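Side-chain contacts in ABC transporter, solute-binding protein (Staphylococcus aureus, PDB 6LKK), which binds glucose 6-phosphate in the cleft of a periplasmic-binding-protein fold and acts as a sugar-phosphate sensor for a two-component signalling system: residues A[8-13]-A[186-191]; A[112-115]-A[119-122]; A[216-221]-A[232-237]. All coordinates share one frame; numbering follows the deposited sequence.

Interaction 1 (A[8-13]-A[186-191]). With G6P (6-O-phosphono-alpha-D-glucopyranose), chain B.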
loop_
_atom_site.group_PDB
_atom_site.type_symbol
_atom_site.label_atom_id
_atom_site.label_comp_id
_atom_site.label_asym_id
_atom_site.label_seq_id
_atom_site.Cartn_x
_atom_site.Cartn_y
_atom_site.Cartn_z
ATOM N N PRO A 8 -6.631 -5.036 -0.728
ATOM C CA PRO A 8 -6.075 -4.897 0.626
ATOM C C PRO A 8 -6.350 -3.550 1.270
ATOM O O PRO A 8 -6.005 -3.369 2.448
ATOM C CB PRO A 8 -4.570 -5.095 0.401
ATOM C CG PRO A 8 -4.350 -4.588 -0.979
ATOM C CD PRO A 8 -5.575 -4.990 -1.754
ATOM N N TYR A 9 -6.938 -2.598 0.547
ATOM C CA TYR A 9 -7.267 -1.312 1.143
ATOM C C TYR A 9 -8.265 -1.490 2.277
ATOM O O TYR A 9 -9.058 -2.435 2.296
ATOM C CB TYR A 9 -7.869 -0.355 0.112
ATOM C CG TYR A 9 -6.903 0.191 -0.913
ATOM C CD1 TYR A 9 -5.790 0.922 -0.527
ATOM C CD2 TYR A 9 -7.130 0.011 -2.269
ATOM C CE1 TYR A 9 -4.912 1.432 -1.465
ATOM C CE2 TYR A 9 -6.262 0.518 -3.211
ATOM C CZ TYR A 9 -5.156 1.227 -2.808
ATOM O OH TYR A 9 -4.290 1.734 -3.746
ATOM N N GLN A 10 -8.236 -0.554 3.217
ATOM C CA GLN A 10 -9.268 -0.485 4.237
ATOM C C GLN A 10 -10.552 0.076 3.641
ATOM O O GLN A 10 -10.534 0.864 2.692
ATOM C CB GLN A 10 -8.806 0.376 5.412
ATOM C CG GLN A 10 -7.646 -0.230 6.182
ATOM C CD GLN A 10 -8.005 -1.554 6.831
ATOM O OE1 GLN A 10 -8.783 -1.601 7.782
ATOM N NE2 GLN A 10 -7.445 -2.639 6.310
ATOM N N SER A 11 -11.681 -0.344 4.212
ATOM C CA SER A 11 -12.979 0.030 3.658
ATOM C C SER A 11 -13.143 1.546 3.573
ATOM O O SER A 11 -13.722 2.059 2.608
ATOM C CB SER A 11 -14.095 -0.577 4.506
ATOM O OG SER A 11 -15.360 -0.362 3.907
ATOM N N ASN A 12 -12.646 2.281 4.570
ATOM C CA ASN A 12 -12.899 3.718 4.615
ATOM C C ASN A 12 -12.326 4.449 3.409
ATOM O O ASN A 12 -12.811 5.536 3.073
ATOM C CB ASN A 12 -12.328 4.324 5.899
ATOM C CG ASN A 12 -10.815 4.408 5.885
ATOM O OD1 ASN A 12 -10.128 3.400 5.728
ATOM N ND2 ASN A 12 -10.288 5.619 6.041
ATOM N N LEU A 13 -11.316 3.884 2.745
ATOM C CA LEU A 13 -10.713 4.565 1.606
ATOM C C LEU A 13 -11.488 4.309 0.318
ATOM O O LEU A 13 -11.629 5.217 -0.510
ATOM C CB LEU A 13 -9.254 4.128 1.433
ATOM C CG LEU A 13 -8.514 4.761 0.247
ATOM C CD1 LEU A 13 -8.341 6.255 0.452
ATOM C CD2 LEU A 13 -7.171 4.090 0.026
ATOM N N LEU A 186 5.602 0.032 11.695
ATOM C CA LEU A 186 5.810 0.221 10.264
ATOM C C LEU A 186 4.467 0.108 9.551
ATOM O O LEU A 186 3.839 -0.956 9.562
ATOM C CB LEU A 186 6.804 -0.805 9.724
ATOM C CG LEU A 186 8.188 -0.818 10.378
ATOM C CD1 LEU A 186 9.123 -1.697 9.568
ATOM C CD2 LEU A 186 8.767 0.582 10.520
ATOM N N SER A 187 4.038 1.200 8.928
ATOM C CA SER A 187 2.685 1.314 8.393
ATOM C C SER A 187 2.766 1.973 7.020
ATOM O O SER A 187 3.803 1.956 6.347
ATOM C CB SER A 187 1.798 2.087 9.384
ATOM O OG SER A 187 0.475 2.222 8.905
ATOM N N TYR A 188 1.648 2.545 6.574
ATOM C CA TYR A 188 1.619 3.299 5.332
ATOM C C TYR A 188 0.746 4.531 5.526
ATOM O O TYR A 188 -0.048 4.619 6.465
ATOM C CB TYR A 188 1.131 2.449 4.149
ATOM C CG TYR A 188 -0.279 1.910 4.257
ATOM C CD1 TYR A 188 -0.545 0.734 4.945
ATOM C CD2 TYR A 188 -1.341 2.562 3.646
ATOM C CE1 TYR A 188 -1.826 0.232 5.032
ATOM C CE2 TYR A 188 -2.628 2.067 3.727
ATOM C CZ TYR A 188 -2.867 0.901 4.423
ATOM O OH TYR A 188 -4.146 0.402 4.511
ATOM N N GLU A 189 0.903 5.480 4.605
ATOM C CA GLU A 189 0.449 6.847 4.841
ATOM C C GLU A 189 -1.048 6.916 5.134
ATOM O O GLU A 189 -1.472 7.591 6.080
ATOM C CB GLU A 189 0.802 7.708 3.631
ATOM C CG GLU A 189 0.620 9.191 3.850
ATOM C CD GLU A 189 1.182 10.001 2.710
ATOM O OE1 GLU A 189 0.615 9.934 1.598
ATOM O OE2 GLU A 189 2.205 10.689 2.915
ATOM N N GLN A 190 -1.873 6.256 4.317
ATOM C CA GLN A 190 -3.321 6.399 4.475
ATOM C C GLN A 190 -3.810 5.776 5.778
ATOM O O GLN A 190 -4.718 6.310 6.425
ATOM C CB GLN A 190 -4.053 5.777 3.281
ATOM C CG GLN A 190 -4.232 6.718 2.113
ATOM C CD GLN A 190 -4.956 7.987 2.507
ATOM O OE1 GLN A 190 -6.025 7.940 3.119
ATOM N NE2 GLN A 190 -4.363 9.131 2.188
ATOM N N ASP A 191 -3.231 4.643 6.175
ATOM C CA ASP A 191 -3.632 4.008 7.426
ATOM C C ASP A 191 -3.241 4.866 8.623
ATOM O O ASP A 191 -4.021 5.019 9.571
ATOM C CB ASP A 191 -2.999 2.621 7.509
ATOM C CG ASP A 191 -3.927 1.576 8.107
ATOM O OD1 ASP A 191 -5.068 1.912 8.494
ATOM O OD2 ASP A 191 -3.503 0.403 8.183
HETATM C C1 G6P B . 0.336 -1.224 1.095
HETATM C C2 G6P B . -0.271 -0.603 -0.187
HETATM C C3 G6P B . -1.746 -0.445 -0.161
HETATM C C4 G6P B . -2.386 -1.559 0.541
HETATM C C5 G6P B . -2.009 -1.500 2.017
HETATM C C6 G6P B . -2.522 -2.706 2.738
HETATM O O1 G6P B . 1.379 -0.425 1.566
HETATM O O2 G6P B . 0.319 0.684 -0.436
HETATM O O3 G6P B . -2.245 -0.409 -1.568
HETATM O O4 G6P B . -3.828 -1.461 0.433
HETATM O O5 G6P B . -0.551 -1.448 2.238
HETATM O O6 G6P B . -1.986 -3.859 2.130
HETATM P P G6P B . -1.245 -5.040 3.085
HETATM O O1P G6P B . -0.883 -6.207 2.183
HETATM O O2P G6P B . -2.215 -5.511 4.187
HETATM O O3P G6P B . -0.014 -4.480 3.698
HETATM O O HOH W 1 -6.344 1.591 3.075
HETATM O O HOH W 2 -4.239 -1.977 5.798
HETATM O O HOH W 3 -7.156 3.305 7.159
HETATM O O HOH W 4 -7.754 6.050 4.227
#

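Interaction 2 (A[112-115]-A[119-122])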
loop_
_atom_site.group_PDB
_atom_site.type_symbol
_atom_site.label_atom_id
_atom_site.label_comp_id
_atom_site.label_asym_id
_atom_site.label_seq_id
_atom_site.Cartn_x
_atom_site.Cartn_y
_atom_site.Cartn_z
ATOM N N ILE A 112 11.998 10.441 23.508
ATOM C CA ILE A 112 12.639 9.542 22.555
ATOM C C ILE A 112 12.548 10.142 21.159
ATOM O O ILE A 112 11.461 10.509 20.696
ATOM C CB ILE A 112 11.984 8.153 22.591
ATOM C CG1 ILE A 112 12.053 7.547 23.994
ATOM C CG2 ILE A 112 12.659 7.224 21.585
ATOM C CD1 ILE A 112 11.133 6.359 24.181
ATOM N N LYS A 113 13.687 10.224 20.472
ATOM C CA LYS A 113 13.733 10.712 19.099
ATOM C C LYS A 113 13.591 9.550 18.124
ATOM O O LYS A 113 14.308 8.549 18.231
ATOM C CB LYS A 113 15.040 11.455 18.821
ATOM C CG LYS A 113 15.253 12.733 19.622
ATOM C CD LYS A 113 16.310 13.607 18.945
ATOM C CE LYS A 113 17.338 14.171 19.920
ATOM N NZ LYS A 113 18.647 14.435 19.249
ATOM N N ILE A 114 12.677 9.688 17.168
ATOM C CA ILE A 114 12.478 8.693 16.117
ATOM C C ILE A 114 12.373 9.452 14.799
ATOM O O ILE A 114 11.320 10.015 14.478
ATOM C CB ILE A 114 11.244 7.818 16.355
ATOM C CG1 ILE A 114 11.391 7.051 17.675
ATOM C CG2 ILE A 114 11.072 6.839 15.203
ATOM C CD1 ILE A 114 10.145 6.317 18.114
ATOM N N ARG A 115 13.462 9.464 14.033
ATOM C CA ARG A 115 13.507 10.105 12.728
ATOM C C ARG A 115 13.513 9.116 11.572
ATOM O O ARG A 115 13.325 9.534 10.423
ATOM C CB ARG A 115 14.755 10.994 12.609
ATOM C CG ARG A 115 14.644 12.353 13.285
ATOM C CD ARG A 115 14.676 12.255 14.802
ATOM N NE ARG A 115 14.647 13.581 15.416
ATOM C CZ ARG A 115 15.722 14.307 15.715
ATOM N NH1 ARG A 115 15.574 15.503 16.264
ATOM N NH2 ARG A 115 16.942 13.844 15.479
ATOM N N ASP A 119 16.844 4.950 14.237
ATOM C CA ASP A 119 16.355 5.309 15.564
ATOM C C ASP A 119 15.478 4.219 16.165
ATOM O O ASP A 119 15.362 4.132 17.392
ATOM C CB ASP A 119 15.574 6.620 15.499
ATOM C CG ASP A 119 16.466 7.818 15.253
ATOM O OD1 ASP A 119 17.706 7.665 15.285
ATOM O OD2 ASP A 119 15.919 8.916 15.025
ATOM N N LEU A 120 14.844 3.392 15.332
ATOM C CA LEU A 120 14.019 2.315 15.866
ATOM C C LEU A 120 14.848 1.277 16.607
ATOM O O LEU A 120 14.291 0.505 17.396
ATOM C CB LEU A 120 13.229 1.649 14.739
ATOM C CG LEU A 120 12.155 2.501 14.056
ATOM C CD1 LEU A 120 11.508 1.714 12.931
ATOM C CD2 LEU A 120 11.098 2.970 15.048
ATOM N N LEU A 121 16.162 1.252 16.384
ATOM C CA LEU A 121 17.047 0.290 17.023
ATOM C C LEU A 121 17.536 0.746 18.391
ATOM O O LEU A 121 18.289 0.011 19.036
ATOM C CB LEU A 121 18.253 0.014 16.119
ATOM C CG LEU A 121 17.929 -0.522 14.725
ATOM C CD1 LEU A 121 19.210 -0.733 13.933
ATOM C CD2 LEU A 121 17.129 -1.812 14.805
ATOM N N GLN A 122 17.139 1.927 18.845
ATOM C CA GLN A 122 17.532 2.372 20.174
ATOM C C GLN A 122 17.102 1.331 21.205
ATOM O O GLN A 122 15.969 0.833 21.140
ATOM C CB GLN A 122 16.907 3.728 20.489
ATOM C CG GLN A 122 17.575 4.883 19.761
ATOM C CD GLN A 122 16.839 6.192 19.939
ATOM O OE1 GLN A 122 17.260 7.055 20.711
ATOM N NE2 GLN A 122 15.736 6.354 19.218
HETATM O O HOH W 5 16.123 9.224 21.725
#

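Interaction 3 (A[216-221]-A[232-237]). With G6P (6-O-phosphono-alpha-D-glucopyranose), chain B.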
loop_
_atom_site.group_PDB
_atom_site.type_symbol
_atom_site.label_atom_id
_atom_site.label_comp_id
_atom_site.label_asym_id
_atom_site.label_seq_id
_atom_site.Cartn_x
_atom_site.Cartn_y
_atom_site.Cartn_z
ATOM N N ASP A 216 0.626 1.758 -6.117
ATOM C CA ASP A 216 -0.515 0.854 -6.067
ATOM C C ASP A 216 -1.104 0.680 -7.463
ATOM O O ASP A 216 -1.093 1.601 -8.282
ATOM C CB ASP A 216 -1.580 1.390 -5.110
ATOM C CG ASP A 216 -1.112 1.426 -3.664
ATOM O OD1 ASP A 216 0.016 0.969 -3.374
ATOM O OD2 ASP A 216 -1.884 1.914 -2.810
ATOM N N GLY A 217 -1.625 -0.522 -7.736
ATOM C CA GLY A 217 -2.077 -0.868 -9.066
ATOM C C GLY A 217 -3.486 -1.430 -9.079
ATOM O O GLY A 217 -4.083 -1.724 -8.036
ATOM N N ILE A 218 -4.015 -1.566 -10.299
ATOM C CA ILE A 218 -5.317 -2.167 -10.564
ATOM C C ILE A 218 -5.155 -3.169 -11.696
ATOM O O ILE A 218 -4.479 -2.887 -12.693
ATOM C CB ILE A 218 -6.378 -1.113 -10.945
ATOM C CG1 ILE A 218 -6.638 -0.161 -9.784
ATOM C CG2 ILE A 218 -7.683 -1.789 -11.354
ATOM C CD1 ILE A 218 -7.396 1.083 -10.191
ATOM N N ALA A 219 -5.799 -4.327 -11.559
ATOM C CA ALA A 219 -5.693 -5.389 -12.548
ATOM C C ALA A 219 -7.045 -6.065 -12.739
ATOM O O ALA A 219 -7.856 -6.147 -11.811
ATOM C CB ALA A 219 -4.650 -6.436 -12.140
ATOM N N LEU A 220 -7.275 -6.546 -13.960
ATOM C CA LEU A 220 -8.446 -7.351 -14.279
ATOM C C LEU A 220 -8.142 -8.821 -14.008
ATOM O O LEU A 220 -7.113 -9.341 -14.450
ATOM C CB LEU A 220 -8.854 -7.158 -15.743
ATOM C CG LEU A 220 -9.258 -5.750 -16.192
ATOM C CD1 LEU A 220 -9.743 -5.781 -17.632
ATOM C CD2 LEU A 220 -10.330 -5.162 -15.289
ATOM N N VAL A 221 -9.041 -9.483 -13.288
ATOM C CA VAL A 221 -8.863 -10.874 -12.888
ATOM C C VAL A 221 -9.400 -11.784 -13.980
ATOM O O VAL A 221 -10.497 -11.567 -14.510
ATOM C CB VAL A 221 -9.569 -11.143 -11.547
ATOM C CG1 VAL A 221 -9.473 -12.618 -11.165
ATOM C CG2 VAL A 221 -8.974 -10.272 -10.453
ATOM N N LYS A 232 -15.094 -0.203 -17.259
ATOM C CA LYS A 232 -15.593 1.105 -16.852
ATOM C C LYS A 232 -15.163 1.428 -15.428
ATOM O O LYS A 232 -14.855 2.583 -15.112
ATOM C CB LYS A 232 -17.116 1.155 -16.983
ATOM C CG LYS A 232 -17.779 2.413 -16.422
ATOM C CD LYS A 232 -17.333 3.684 -17.128
ATOM C CE LYS A 232 -17.009 4.785 -16.130
ATOM N NZ LYS A 232 -16.541 6.033 -16.792
ATOM N N LEU A 233 -15.122 0.418 -14.554
ATOM C CA LEU A 233 -14.691 0.654 -13.178
ATOM C C LEU A 233 -13.226 1.075 -13.132
ATOM O O LEU A 233 -12.862 2.022 -12.425
ATOM C CB LEU A 233 -14.923 -0.595 -12.324
ATOM C CG LEU A 233 -14.444 -0.499 -10.868
ATOM C CD1 LEU A 233 -15.139 0.639 -10.131
ATOM C CD2 LEU A 233 -14.665 -1.813 -10.138
ATOM N N VAL A 234 -12.363 0.376 -13.872
ATOM C CA VAL A 234 -10.953 0.757 -13.899
ATOM C C VAL A 234 -10.801 2.170 -14.448
ATOM O O VAL A 234 -10.049 2.987 -13.902
ATOM C CB VAL A 234 -10.134 -0.264 -14.712
ATOM C CG1 VAL A 234 -8.675 0.166 -14.795
ATOM C CG2 VAL A 234 -10.230 -1.647 -14.087
ATOM N N GLN A 235 -11.514 2.480 -15.532
ATOM C CA GLN A 235 -11.519 3.840 -16.065
ATOM C C GLN A 235 -11.955 4.842 -15.001
ATOM O O GLN A 235 -11.316 5.881 -14.803
ATOM C CB GLN A 235 -12.448 3.902 -17.278
ATOM C CG GLN A 235 -12.543 5.260 -17.950
ATOM C CD GLN A 235 -13.617 5.290 -19.017
ATOM O OE1 GLN A 235 -14.794 5.066 -18.732
ATOM N NE2 GLN A 235 -13.216 5.546 -20.256
ATOM N N TYR A 236 -13.054 4.539 -14.313
ATOM C CA TYR A 236 -13.564 5.409 -13.259
ATOM C C TYR A 236 -12.504 5.657 -12.188
ATOM O O TYR A 236 -12.225 6.806 -11.824
ATOM C CB TYR A 236 -14.820 4.769 -12.665
ATOM C CG TYR A 236 -15.444 5.472 -11.487
ATOM C CD1 TYR A 236 -16.391 6.470 -11.668
ATOM C CD2 TYR A 236 -15.125 5.100 -10.190
ATOM C CE1 TYR A 236 -16.979 7.098 -10.587
ATOM C CE2 TYR A 236 -15.708 5.722 -9.104
ATOM C CZ TYR A 236 -16.633 6.717 -9.309
ATOM O OH TYR A 236 -17.214 7.335 -8.227
ATOM N N LEU A 237 -11.890 4.586 -11.686
ATOM C CA LEU A 237 -10.943 4.714 -10.583
ATOM C C LEU A 237 -9.694 5.489 -10.985
ATOM O O LEU A 237 -9.051 6.107 -10.127
ATOM C CB LEU A 237 -10.560 3.328 -10.065
ATOM C CG LEU A 237 -11.676 2.564 -9.349
ATOM C CD1 LEU A 237 -11.264 1.124 -9.112
ATOM C CD2 LEU A 237 -12.036 3.230 -8.035
HETATM C C1 G6P B . 0.336 -1.224 1.095
HETATM C C2 G6P B . -0.271 -0.603 -0.187
HETATM C C3 G6P B . -1.746 -0.445 -0.161
HETATM C C4 G6P B . -2.386 -1.559 0.541
HETATM C C5 G6P B . -2.009 -1.500 2.017
HETATM C C6 G6P B . -2.522 -2.706 2.738
HETATM O O1 G6P B . 1.379 -0.425 1.566
HETATM O O2 G6P B . 0.319 0.684 -0.436
HETATM O O3 G6P B . -2.245 -0.409 -1.568
HETATM O O4 G6P B . -3.828 -1.461 0.433
HETATM O O5 G6P B . -0.551 -1.448 2.238
HETATM O O6 G6P B . -1.986 -3.859 2.130
HETATM P P G6P B . -1.245 -5.040 3.085
HETATM O O1P G6P B . -0.883 -6.207 2.183
HETATM O O2P G6P B . -2.215 -5.511 4.187
HETATM O O3P G6P B . -0.014 -4.480 3.698
#

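Interaction 1 (A[8-13]-A[186-191])
Where the two lobes close over the glucose 6-phosphate pocket, Gln-10 from one lobe rests its CG against Tyr-188 OH of the other, 3.9 Å away. Direct contact is sparse. The same CG lies near Asp-191 OD1, and Leu-13 CD1 meets Gln-190 OE1 at 3.9 Å, the two side chains crossing at about a right angle. Water does much of the joining. One water accepts from Gln-10 N and is hydrogen-bonded to Tyr-188 OH; a second lies 2.7 Å from Tyr-188 OH and has weak bonds to Gln-10 NE2 and Asp-191 OD2. Both waters sit at the edge of the Tyr-188 ring, in its plane. A third donates to Asn-12 OD1 and Asp-191 OD1, and a fourth donates to Gln-190 OE1 and takes a weak bond from Asn-12 ND2. Outside the contact, Ser-171 binds Asp-191 OD2 and Phe-250 O receives Gln-190 NE2.

The Tyr-188 ring lies between Asp-191 and the sugar. With CG held between the backbone N and the carbonyl carbon (chi1 62°), one ring face meets G6P O5, 3.4 Å above the plane and toward the rim, and the opposite face meets Asp-191 CB at 3.5 Å. From the other lobe Tyr-9 CD1 approaches G6P O4 to 3.2 Å, and Pro-8 CB comes to 3.3 Å from G6P O6. Gln-10 and Tyr-188 each occupy the N-cap position of a helix, as befits the closed, ligand-filled cleft of a two-lobed solute-binding protein.

Interaction 2 (A[112-115]-A[119-122])
Asp-119 and Gln-122 reach across to the backbone of 112-115 with two side-chain hydrogen bonds. Asp-119 OD2 takes the N-H of Arg-115 at 2.7 Å; the donor comes in on the anti side of the carboxylate, 19° out of its plane. Gln-122 NE2 gives a hydrogen to Lys-113 O at 2.8 Å, meeting that oxygen nearly head-on, with a C=O...donor angle of 164°, although the N-H itself is bent. The other end of the amide serves the same residue: Gln-122 OE1 is joined through one water to Lys-113 N, so a single side chain answers both backbone groups of Lys-113.

What sets that amide is a second bond from NE2, to Asp-119 O at 2.9 Å, lying almost in the amide plane. Asp-119 O also accepts the backbone N of Gln-122, from the opposite face of its plane, which closes residues 119-122 into a turn with type I backbone angles. Both segments belong to the long connection between strand 92-105 and strand 129-132, and the bonds fold this connection back on itself near one end of the molecule. Gln-122 is extended beyond CG (chi2 173°), which carries its amide across to Lys-113 and brings NE2 beside Ile-112 CG2.

On the inner side Ile-114 CG2 packs on Leu-120 CD2 at 3.9 Å, the two side chains at about a right angle. Leu-120 then runs on to Phe-160 of helix 154-161 and to Ile-102 of strand 92-105, while Ile-114 rests on Val-104. On the outer side Lys-113 CD sits over the centre of the Arg-115 guanidinium, 3.2 Å above its plane, and the Arg-115 backbone also hydrogen-bonds with Ile-208.

Interaction 3 (A[216-221]-A[232-237])
Ile-218 and Val-234 run past one another in opposite directions, their methyls meeting at Ile-218 CG2 and Val-234 CG2, 3.7 Å apart. This is the layer contact of an alpha/beta lobe: strand 216-221 of the central sheet packs against helix 232-237, which follows it in the chain and returns almost exactly antiparallel, at 172°, with axes 9.7 Å apart. No hydrogen bond crosses; the seam is purely aliphatic and buried.

Ile-218 CB is directed toward the helix, and both branches are used. The CG2 branch is anti to the backbone N and goes to Val-234, whereas the longer branch ends in CD1, which lies slantwise across Leu-237, 3.9 Å from its CB and about as far from Leu-237 CD1. Two residues along the strand, Leu-220 approaches from the flank: its CD2 swings in to Val-234 CG2, also at 3.7 Å. One valine methyl is therefore shared, with Ile-218 and Leu-220 both resting on it. With CG1 of Val-234 anti to the backbone N (chi1 177°), CG2 is the methyl that meets both strand residues, and CG1 stands farther off.

Around this seam Val-54 and Met-56 of strand 54-56 meet Ile-218, and Phe-95 of strand 92-105 touches both Ile-218 and Leu-237. Leu-237 also reaches Ile-17, so helix 11-25 lies beside helix 230-237 on this layer. The beginning of the strand has a different task. Asp-216 is in the glucose 6-phosphate pocket, where its OD2 also bonds Tyr-9 OH, and its carboxylate receives two sugar hydroxyls, G6P O2 at OD1 (3.0 Å) and G6P O3 at OD2 (2.7 Å).

From the N terminus, the chain leaves strand 2-7 through 8-13 and meets 186-191, with 172 residues between, so interaction 1 closes a long loop and joins the two lobes across the cleft. Interaction 2 nests inside that loop as a short closure of its own, with three residues between its segments, and touches interaction 1 where Leu-120 CD1 packs on Leu-186 CD2 at 3.8 Å. Interaction 3 opens after interaction 1 has closed, tying a strand to its following helix in the lobe that also holds 8-13. Interactions 1 and 3 both touch the sugar phosphate. Interactions 2 and 3 lie on opposite sides of the chain's centre.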